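Local coordinates for protein tryptophan synthase alpha chain (Aquifex aeolicus, PDB 2EKC) that probably cleaves indoleglycerol phosphate to indole and glyceraldehyde 3-phosphate, the alpha-subunit half-reaction in the last step of tryptophan biosynthesis, at residues I50-S55 / L99-N104; P156-K161 / T174-V179; F213-K218 / V231-A236. All blocks are in the same frame, centred on the assembly; numbering follows the deposited sequence.

Contact 1: residues I50-S55 / L99-N104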
loop_
_atom_site.group_PDB
_atom_site.type_symbol
_atom_site.label_atom_id
_atom_site.label_comp_id
_atom_site.label_asym_id
_atom_site.label_seq_id
_atom_site.Cartn_x
_atom_site.Cartn_y
_atom_site.Cartn_z
ATOM N N ILE A 50 4.297 -2.730 2.312
ATOM C CA ILE A 50 5.475 -3.589 2.354
ATOM C C ILE A 50 5.431 -4.621 1.236
ATOM O O ILE A 50 4.555 -5.485 1.221
ATOM C CB ILE A 50 5.550 -4.314 3.721
ATOM C CG1 ILE A 50 5.527 -3.277 4.853
ATOM C CG2 ILE A 50 6.806 -5.173 3.791
ATOM C CD1 ILE A 50 5.567 -3.877 6.278
ATOM N N GLY A 51 6.378 -4.529 0.301
ATOM C CA GLY A 51 6.407 -5.455 -0.821
ATOM C C GLY A 51 6.974 -6.834 -0.516
ATOM O O GLY A 51 8.087 -6.956 -0.013
ATOM N N PHE A 52 6.194 -7.866 -0.836
ATOM C CA PHE A 52 6.559 -9.274 -0.623
ATOM C C PHE A 52 6.982 -9.806 -2.000
ATOM O O PHE A 52 6.138 -10.064 -2.856
ATOM C CB PHE A 52 5.320 -10.013 -0.076
ATOM C CG PHE A 52 5.476 -11.513 0.063
ATOM C CD1 PHE A 52 6.725 -12.125 0.028
ATOM C CD2 PHE A 52 4.348 -12.309 0.274
ATOM C CE1 PHE A 52 6.852 -13.510 0.201
ATOM C CE2 PHE A 52 4.459 -13.693 0.449
ATOM C CZ PHE A 52 5.714 -14.295 0.413
ATOM N N PRO A 53 8.299 -9.965 -2.232
ATOM C CA PRO A 53 8.828 -10.456 -3.514
ATOM C C PRO A 53 8.103 -11.681 -4.067
ATOM O O PRO A 53 7.926 -12.672 -3.361
ATOM C CB PRO A 53 10.291 -10.747 -3.195
ATOM C CG PRO A 53 10.603 -9.744 -2.117
ATOM C CD PRO A 53 9.382 -9.841 -1.241
ATOM N N PHE A 54 7.703 -11.609 -5.336
ATOM C CA PHE A 54 6.985 -12.703 -5.987
ATOM C C PHE A 54 7.622 -13.054 -7.337
ATOM O O PHE A 54 8.125 -12.181 -8.048
ATOM C CB PHE A 54 5.510 -12.313 -6.170
ATOM C CG PHE A 54 4.653 -13.412 -6.735
ATOM C CD1 PHE A 54 4.641 -14.674 -6.151
ATOM C CD2 PHE A 54 3.847 -13.182 -7.848
ATOM C CE1 PHE A 54 3.836 -15.695 -6.667
ATOM C CE2 PHE A 54 3.037 -14.194 -8.371
ATOM C CZ PHE A 54 3.033 -15.451 -7.780
ATOM N N SER A 55 7.583 -14.336 -7.693
ATOM C CA SER A 55 8.192 -14.814 -8.937
ATOM C C SER A 55 7.485 -14.426 -10.237
ATOM O O SER A 55 8.078 -14.537 -11.314
ATOM C CB SER A 55 8.319 -16.339 -8.895
ATOM O OG SER A 55 7.034 -16.934 -8.909
ATOM N N LEU A 99 0.538 -5.176 3.882
ATOM C CA LEU A 99 1.378 -6.139 3.190
ATOM C C LEU A 99 0.903 -6.271 1.752
ATOM O O LEU A 99 -0.275 -6.556 1.504
ATOM C CB LEU A 99 1.315 -7.511 3.870
ATOM C CG LEU A 99 2.129 -8.605 3.167
ATOM C CD1 LEU A 99 3.621 -8.332 3.348
ATOM C CD2 LEU A 99 1.766 -9.975 3.726
ATOM N N MET A 100 1.817 -6.051 0.810
ATOM C CA MET A 100 1.500 -6.173 -0.605
ATOM C C MET A 100 1.926 -7.572 -1.024
ATOM O O MET A 100 3.120 -7.857 -1.145
ATOM C CB MET A 100 2.259 -5.124 -1.428
ATOM C CG MET A 100 1.823 -5.041 -2.895
ATOM S SD MET A 100 2.396 -6.406 -3.952
ATOM C CE MET A 100 1.074 -7.453 -3.926
ATOM N N THR A 101 0.947 -8.443 -1.242
ATOM C CA THR A 101 1.232 -9.815 -1.625
ATOM C C THR A 101 0.313 -10.313 -2.731
ATOM O O THR A 101 -0.872 -9.959 -2.791
ATOM C CB THR A 101 1.095 -10.774 -0.407
ATOM O OG1 THR A 101 1.317 -12.126 -0.827
ATOM C CG2 THR A 101 -0.299 -10.678 0.199
ATOM N N TYR A 102 0.867 -11.122 -3.626
ATOM C CA TYR A 102 0.064 -11.700 -4.687
ATOM C C TYR A 102 -0.700 -12.822 -4.001
ATOM O O TYR A 102 -0.348 -13.220 -2.883
ATOM C CB TYR A 102 0.955 -12.224 -5.812
ATOM C CG TYR A 102 1.374 -11.124 -6.766
ATOM C CD1 TYR A 102 2.282 -10.137 -6.375
ATOM C CD2 TYR A 102 0.827 -11.045 -8.046
ATOM C CE1 TYR A 102 2.634 -9.094 -7.239
ATOM C CE2 TYR A 102 1.169 -10.010 -8.918
ATOM C CZ TYR A 102 2.071 -9.041 -8.511
ATOM O OH TYR A 102 2.423 -8.033 -9.380
ATOM N N TYR A 103 -1.742 -13.335 -4.645
ATOM C CA TYR A 103 -2.551 -14.372 -4.014
ATOM C C TYR A 103 -1.908 -15.745 -3.840
ATOM O O TYR A 103 -2.019 -16.344 -2.774
ATOM C CB TYR A 103 -3.876 -14.554 -4.759
ATOM C CG TYR A 103 -4.733 -15.626 -4.117
ATOM C CD1 TYR A 103 -5.394 -15.388 -2.913
ATOM C CD2 TYR A 103 -4.822 -16.902 -4.676
ATOM C CE1 TYR A 103 -6.118 -16.397 -2.276
ATOM C CE2 TYR A 103 -5.542 -17.916 -4.049
ATOM C CZ TYR A 103 -6.184 -17.657 -2.853
ATOM O OH TYR A 103 -6.881 -18.666 -2.231
ATOM N N ASN A 104 -1.257 -16.242 -4.886
ATOM C CA ASN A 104 -0.633 -17.563 -4.850
ATOM C C ASN A 104 0.156 -17.885 -3.582
ATOM O O ASN A 104 -0.034 -18.946 -2.986
ATOM C CB ASN A 104 0.258 -17.752 -6.083
ATOM C CG ASN A 104 0.998 -19.075 -6.071
ATOM O OD1 ASN A 104 0.395 -20.136 -5.919
ATOM N ND2 ASN A 104 2.313 -19.015 -6.240
HETATM O O HOH W 1 3.711 -11.454 -3.124
HETATM O O HOH W 2 4.372 -8.377 -3.724
#
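Tyr102 sits over one face of the Phe54 ring, its CB 3.9 Å from the ring centroid in a CH-pi contact, while Ser55 OG lies beyond the opposite face toward the rim. Asn104 brings ND2 to the ring edge, in plane, 3.7 Å from CE1 of Phe54. The Phe54 and Tyr102 rings are near parallel (21°) but barely overlap, with Phe54 CD2 above the rim of the tyrosine face, 3.4 Å from Tyr102 CG; two waters lie at that ring's edge. With Phe54 cut back to an alanine, Tyr102 CB would probably be left without the face it rests on. Tyrosine suits its place by pairing a face for Phe54 with a hydroxyl bonded to Asp60, a predicted proton acceptor, and to Ala59 N. These loops follow the parallel second and third strands of the TIM barrel, where Met100 N donates to Ile50 O (2.8 Å) and Phe52 N to Met100 O (3.1 Å). Beyond them, one water donates to both Phe52 O and Met100 O, and another joins Phe52 O to Tyr102 N. Thr101 OG1, placed anti to its own N (chi1 177°), meets the Phe52 ring edge 3.2 Å from CD2 and donates to Tyr102 O on an in-plane lone pair.

Contact 2: residues P156-K161 / T174-V179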
loop_
_atom_site.group_PDB
_atom_site.type_symbol
_atom_site.label_atom_id
_atom_site.label_comp_id
_atom_site.label_asym_id
_atom_site.label_seq_id
_atom_site.Cartn_x
_atom_site.Cartn_y
_atom_site.Cartn_z
ATOM N N PRO A 156 -10.602 3.458 -12.738
ATOM C CA PRO A 156 -11.306 4.611 -13.303
ATOM C C PRO A 156 -12.552 4.170 -14.060
ATOM O O PRO A 156 -13.441 4.978 -14.325
ATOM C CB PRO A 156 -10.262 5.237 -14.228
ATOM C CG PRO A 156 -8.954 4.826 -13.595
ATOM C CD PRO A 156 -9.224 3.389 -13.251
ATOM N N THR A 157 -12.610 2.885 -14.397
ATOM C CA THR A 157 -13.747 2.340 -15.133
ATOM C C THR A 157 -14.680 1.462 -14.297
ATOM O O THR A 157 -15.542 0.779 -14.846
ATOM C CB THR A 157 -13.273 1.514 -16.351
ATOM O OG1 THR A 157 -12.413 0.457 -15.908
ATOM C CG2 THR A 157 -12.523 2.399 -17.334
ATOM N N SER A 158 -14.515 1.474 -12.977
ATOM C CA SER A 158 -15.383 0.670 -12.116
ATOM C C SER A 158 -16.839 1.113 -12.258
ATOM O O SER A 158 -17.145 2.307 -12.223
ATOM C CB SER A 158 -14.945 0.787 -10.654
ATOM O OG SER A 158 -13.700 0.142 -10.442
ATOM N N THR A 159 -17.736 0.147 -12.425
ATOM C CA THR A 159 -19.154 0.453 -12.577
ATOM C C THR A 159 -19.732 0.890 -11.237
ATOM O O THR A 159 -19.115 0.676 -10.194
ATOM C CB THR A 159 -19.937 -0.777 -13.050
ATOM O OG1 THR A 159 -19.883 -1.783 -12.034
ATOM C CG2 THR A 159 -19.337 -1.330 -14.337
ATOM N N ARG A 160 -20.916 1.498 -11.266
ATOM C CA ARG A 160 -21.557 1.942 -10.035
ATOM C C ARG A 160 -21.835 0.750 -9.134
ATOM O O ARG A 160 -21.683 0.840 -7.919
ATOM C CB ARG A 160 -22.865 2.684 -10.333
ATOM C CG ARG A 160 -22.677 4.019 -11.031
ATOM C CD ARG A 160 -23.998 4.767 -11.141
ATOM N NE ARG A 160 -24.518 5.174 -9.837
ATOM C CZ ARG A 160 -24.004 6.158 -9.103
ATOM N NH1 ARG A 160 -22.954 6.840 -9.544
ATOM N NH2 ARG A 160 -24.538 6.465 -7.930
ATOM N N LYS A 161 -22.246 -0.368 -9.728
ATOM C CA LYS A 161 -22.523 -1.570 -8.952
ATOM C C LYS A 161 -21.237 -2.093 -8.321
ATOM O O LYS A 161 -21.240 -2.549 -7.173
ATOM C CB LYS A 161 -23.145 -2.660 -9.833
ATOM C CG LYS A 161 -24.609 -2.422 -10.182
ATOM C CD LYS A 161 -25.170 -3.564 -11.022
ATOM C CE LYS A 161 -26.624 -3.315 -11.393
ATOM N NZ LYS A 161 -27.158 -4.381 -12.286
ATOM N N THR A 174 -10.065 2.063 0.724
ATOM C CA THR A 174 -10.069 1.507 -0.621
ATOM C C THR A 174 -8.910 2.087 -1.421
ATOM O O THR A 174 -8.383 3.150 -1.092
ATOM C CB THR A 174 -11.377 1.838 -1.374
ATOM O OG1 THR A 174 -11.493 3.257 -1.533
ATOM C CG2 THR A 174 -12.585 1.319 -0.609
ATOM N N TYR A 175 -8.525 1.379 -2.475
ATOM C CA TYR A 175 -7.441 1.814 -3.339
ATOM C C TYR A 175 -7.878 1.789 -4.800
ATOM O O TYR A 175 -8.327 0.759 -5.298
ATOM C CB TYR A 175 -6.216 0.902 -3.174
ATOM C CG TYR A 175 -5.128 1.201 -4.185
ATOM C CD1 TYR A 175 -4.447 2.418 -4.164
ATOM C CD2 TYR A 175 -4.833 0.300 -5.210
ATOM C CE1 TYR A 175 -3.500 2.739 -5.142
ATOM C CE2 TYR A 175 -3.886 0.611 -6.198
ATOM C CZ TYR A 175 -3.227 1.836 -6.157
ATOM O OH TYR A 175 -2.314 2.164 -7.139
ATOM N N PHE A 176 -7.751 2.927 -5.478
ATOM C CA PHE A 176 -8.096 3.018 -6.891
ATOM C C PHE A 176 -6.842 3.335 -7.696
ATOM O O PHE A 176 -5.981 4.081 -7.237
ATOM C CB PHE A 176 -9.111 4.139 -7.149
ATOM C CG PHE A 176 -10.537 3.745 -6.920
ATOM C CD1 PHE A 176 -10.981 3.384 -5.654
ATOM C CD2 PHE A 176 -11.448 3.762 -7.971
ATOM C CE1 PHE A 176 -12.325 3.048 -5.437
ATOM C CE2 PHE A 176 -12.789 3.430 -7.766
ATOM C CZ PHE A 176 -13.227 3.074 -6.500
ATOM N N VAL A 177 -6.743 2.764 -8.892
ATOM C CA VAL A 177 -5.615 3.040 -9.776
ATOM C C VAL A 177 -6.033 4.281 -10.572
ATOM O O VAL A 177 -7.214 4.453 -10.872
ATOM C CB VAL A 177 -5.349 1.862 -10.729
ATOM C CG1 VAL A 177 -4.966 0.636 -9.920
ATOM C CG2 VAL A 177 -6.583 1.576 -11.575
ATOM N N SER A 178 -5.077 5.138 -10.914
ATOM C CA SER A 178 -5.392 6.378 -11.620
ATOM C C SER A 178 -5.580 6.298 -13.131
ATOM O O SER A 178 -6.125 7.226 -13.733
ATOM C CB SER A 178 -4.324 7.434 -11.321
ATOM O OG SER A 178 -3.117 7.140 -11.999
ATOM N N VAL A 179 -5.137 5.207 -13.747
ATOM C CA VAL A 179 -5.258 5.067 -15.195
ATOM C C VAL A 179 -6.099 3.853 -15.585
ATOM O O VAL A 179 -6.246 2.911 -14.807
ATOM C CB VAL A 179 -3.858 4.954 -15.857
ATOM C CG1 VAL A 179 -3.229 3.616 -15.517
ATOM C CG2 VAL A 179 -3.969 5.135 -17.365
#
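Pro156 meets Val177 and Val179 in a small van der Waals contact within the beta-alpha-beta unit of strand 149-154, helix 160-169 and strand 174-177. It joins the loop that leads into the helix to the far end of the following strand. The proline ring does most of the touching: its CG lies 3.3 Å from Val177 O, and its CD 3.4 Å from Val179 O, so one ring reaches two carbonyls. The same CD packs 3.6 Å from Val177 CG2. In that valine, chi1 of -63° sets CG1 anti to the carbonyl carbon and leaves CG2 facing the proline, a methyl small enough to lie against the CD methylene. Farther along the loop, Ser158 OG stands obliquely to the Phe176 ring, 4.3 Å from CE2; its polar partner is Ala155 N, so it tightens its own loop. Thr159 then caps the helix, its OG1 taking Arg162 N. Tyr201 meets the Phe176 ring edge to face. Proline has no amide hydrogen to offer, and the buried Val177 O and Ser178 O have no polar partner in the model. The loop thus packs on the strand end by fit alone, and the CG and CD hydrogens probably give Val177 O only weak electrostatic relief.

Contact 3: residues F213-K218 / V231-A236; sequences FGVSKK and VVVGSA
Val215 and Val233 set their side chains across one another at about a right angle, with CG1 of Val215 3.5 Å from CG2 of Val233. In Val215, CG1 stands opposite the backbone nitrogen (chi1 -174°), which turns it to Val233 and leaves CG2 beside the nitrogen, 3.7 Å from Val232 O. Val233 has the same rotamer, and its CG1 reaches back to Val215 O at 3.6 Å. Each beta-branched residue thus offers one methyl to the other's side chain and one to a backbone oxygen. Farther along, Ala236 and Ser216 meet through their CB atoms, 3.8 Å apart; the small alanine lets the first turn of helix 235-242 come close to the loop. Val215 also touches His220 and Ile224 of helix 218-225, and Val233 touches Leu256 of helix 246-258. In the TIM barrel this is where the loop after the seventh strand passes the end of the eighth. In phosphate-binding barrels of this kind, that loop and the N-terminus of the short helix after strand eight commonly hold the substrate phosphate, and a similar role is probable here. Gly234, the N-cap of helix 235-242, gives its N-H to a water that also accepts from Ala236 N and donates to Val215 O (2.6 Å). A second water accepts from Val215 N and donates to Val232 O (2.8 Å). The first links the loop to the start of the helix and the second links it to strand 230-233, in place of direct backbone bonds. Gly214 suits the turn before Val215, because at its positive phi of 83° a CB would press on Phe213 O. The side chain of Val232 comes close to that of Glu49, a predicted catalytic proton acceptor.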
loop_
_atom_site.group_PDB
_atom_site.type_symbol
_atom_site.label_atom_id
_atom_site.label_comp_id
_atom_site.label_asym_id
_atom_site.label_seq_id
_atom_site.Cartn_x
_atom_site.Cartn_y
_atom_site.Cartn_z
ATOM N N PHE A 213 -0.411 5.110 -8.766
ATOM C CA PHE A 213 0.115 5.000 -10.122
ATOM C C PHE A 213 0.369 6.361 -10.748
ATOM O O PHE A 213 -0.540 7.181 -10.870
ATOM C CB PHE A 213 -0.824 4.212 -11.040
ATOM C CG PHE A 213 -0.263 4.004 -12.421
ATOM C CD1 PHE A 213 0.727 3.052 -12.647
ATOM C CD2 PHE A 213 -0.668 4.810 -13.480
ATOM C CE1 PHE A 213 1.309 2.907 -13.907
ATOM C CE2 PHE A 213 -0.093 4.674 -14.744
ATOM C CZ PHE A 213 0.898 3.721 -14.956
ATOM N N GLY A 214 1.617 6.594 -11.140
ATOM C CA GLY A 214 1.968 7.850 -11.775
ATOM C C GLY A 214 2.264 9.018 -10.856
ATOM O O GLY A 214 2.172 10.169 -11.279
ATOM N N VAL A 215 2.618 8.742 -9.605
ATOM C CA VAL A 215 2.930 9.816 -8.669
ATOM C C VAL A 215 4.431 9.846 -8.421
ATOM O O VAL A 215 5.018 8.844 -8.022
ATOM C CB VAL A 215 2.208 9.621 -7.320
ATOM C CG1 VAL A 215 2.434 10.838 -6.434
ATOM C CG2 VAL A 215 0.723 9.387 -7.550
ATOM N N SER A 216 5.053 10.997 -8.656
ATOM C CA SER A 216 6.491 11.127 -8.455
ATOM C C SER A 216 6.925 12.562 -8.193
ATOM O O SER A 216 8.107 12.830 -7.999
ATOM C CB SER A 216 7.239 10.591 -9.679
ATOM O OG SER A 216 6.874 11.300 -10.850
ATOM N N LYS A 217 5.969 13.483 -8.191
ATOM C CA LYS A 217 6.271 14.894 -7.965
ATOM C C LYS A 217 5.288 15.514 -6.981
ATOM O O LYS A 217 4.133 15.100 -6.900
ATOM C CB LYS A 217 6.209 15.658 -9.289
ATOM C CG LYS A 217 7.223 15.193 -10.323
ATOM C CD LYS A 217 6.811 15.586 -11.738
ATOM C CE LYS A 217 6.612 17.085 -11.887
ATOM N NZ LYS A 217 6.179 17.435 -13.270
ATOM N N LYS A 218 5.754 16.510 -6.237
ATOM C CA LYS A 218 4.916 17.197 -5.264
ATOM C C LYS A 218 3.618 17.667 -5.915
ATOM O O LYS A 218 2.548 17.592 -5.310
ATOM C CB LYS A 218 5.667 18.393 -4.684
ATOM C CG LYS A 218 4.844 19.260 -3.751
ATOM C CD LYS A 218 5.653 20.457 -3.295
ATOM C CE LYS A 218 4.786 21.471 -2.571
ATOM N NZ LYS A 218 5.578 22.671 -2.186
ATOM N N VAL A 231 -2.489 9.524 -1.391
ATOM C CA VAL A 231 -1.830 9.123 -2.626
ATOM C C VAL A 231 -0.791 8.047 -2.342
ATOM O O VAL A 231 -0.152 8.040 -1.287
ATOM C CB VAL A 231 -1.143 10.319 -3.311
ATOM C CG1 VAL A 231 -2.169 11.400 -3.607
ATOM C CG2 VAL A 231 -0.039 10.861 -2.430
ATOM N N VAL A 232 -0.632 7.138 -3.295
ATOM C CA VAL A 232 0.320 6.050 -3.167
ATOM C C VAL A 232 1.498 6.293 -4.102
ATOM O O VAL A 232 1.311 6.560 -5.291
ATOM C CB VAL A 232 -0.341 4.704 -3.533
ATOM C CG1 VAL A 232 0.622 3.558 -3.265
ATOM C CG2 VAL A 232 -1.632 4.534 -2.739
ATOM N N VAL A 233 2.706 6.221 -3.552
ATOM C CA VAL A 233 3.929 6.418 -4.329
ATOM C C VAL A 233 4.778 5.167 -4.146
ATOM O O VAL A 233 4.979 4.716 -3.024
ATOM C CB VAL A 233 4.721 7.639 -3.821
ATOM C CG1 VAL A 233 5.958 7.861 -4.680
ATOM C CG2 VAL A 233 3.822 8.869 -3.834
ATOM N N GLY A 234 5.265 4.610 -5.249
ATOM C CA GLY A 234 6.074 3.408 -5.171
ATOM C C GLY A 234 7.284 3.401 -6.090
ATOM O O GLY A 234 8.419 3.453 -5.618
ATOM N N SER A 235 7.052 3.355 -7.401
ATOM C CA SER A 235 8.161 3.311 -8.349
ATOM C C SER A 235 9.207 4.395 -8.131
ATOM O O SER A 235 10.403 4.113 -8.171
ATOM C CB SER A 235 7.643 3.360 -9.791
ATOM O OG SER A 235 6.880 4.532 -10.023
ATOM N N ALA A 236 8.770 5.628 -7.892
ATOM C CA ALA A 236 9.710 6.724 -7.678
ATOM C C ALA A 236 10.616 6.472 -6.474
ATOM O O ALA A 236 11.792 6.841 -6.481
ATOM C CB ALA A 236 8.957 8.035 -7.497
HETATM O O HOH W 3 5.830 6.332 -7.942
HETATM O O HOH W 4 2.002 6.421 -7.958
#

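Overall arrangement
The three contacts follow one another along the chain and share the eight-stranded parallel barrel, each at the C-terminal ends of strands. Contact 1 joins strands 47-51 and 97-100; its centre lies about 22 Å from that of contact 2 and 19 Å from that of contact 3, with about 9 Å between nearest atoms in both cases. Contacts 2 and 3, their centres about 18 Å apart, touch: Ser178 OG probably bonds to Phe213 O, Val179 packs on the Phe213 ring, and Tyr175 meets Val232. The loops around the barrel mouth are thereby partly linked, on the end where TIM barrels carry their active sites and where Glu49 and Asp60, the predicted proton acceptors, lie.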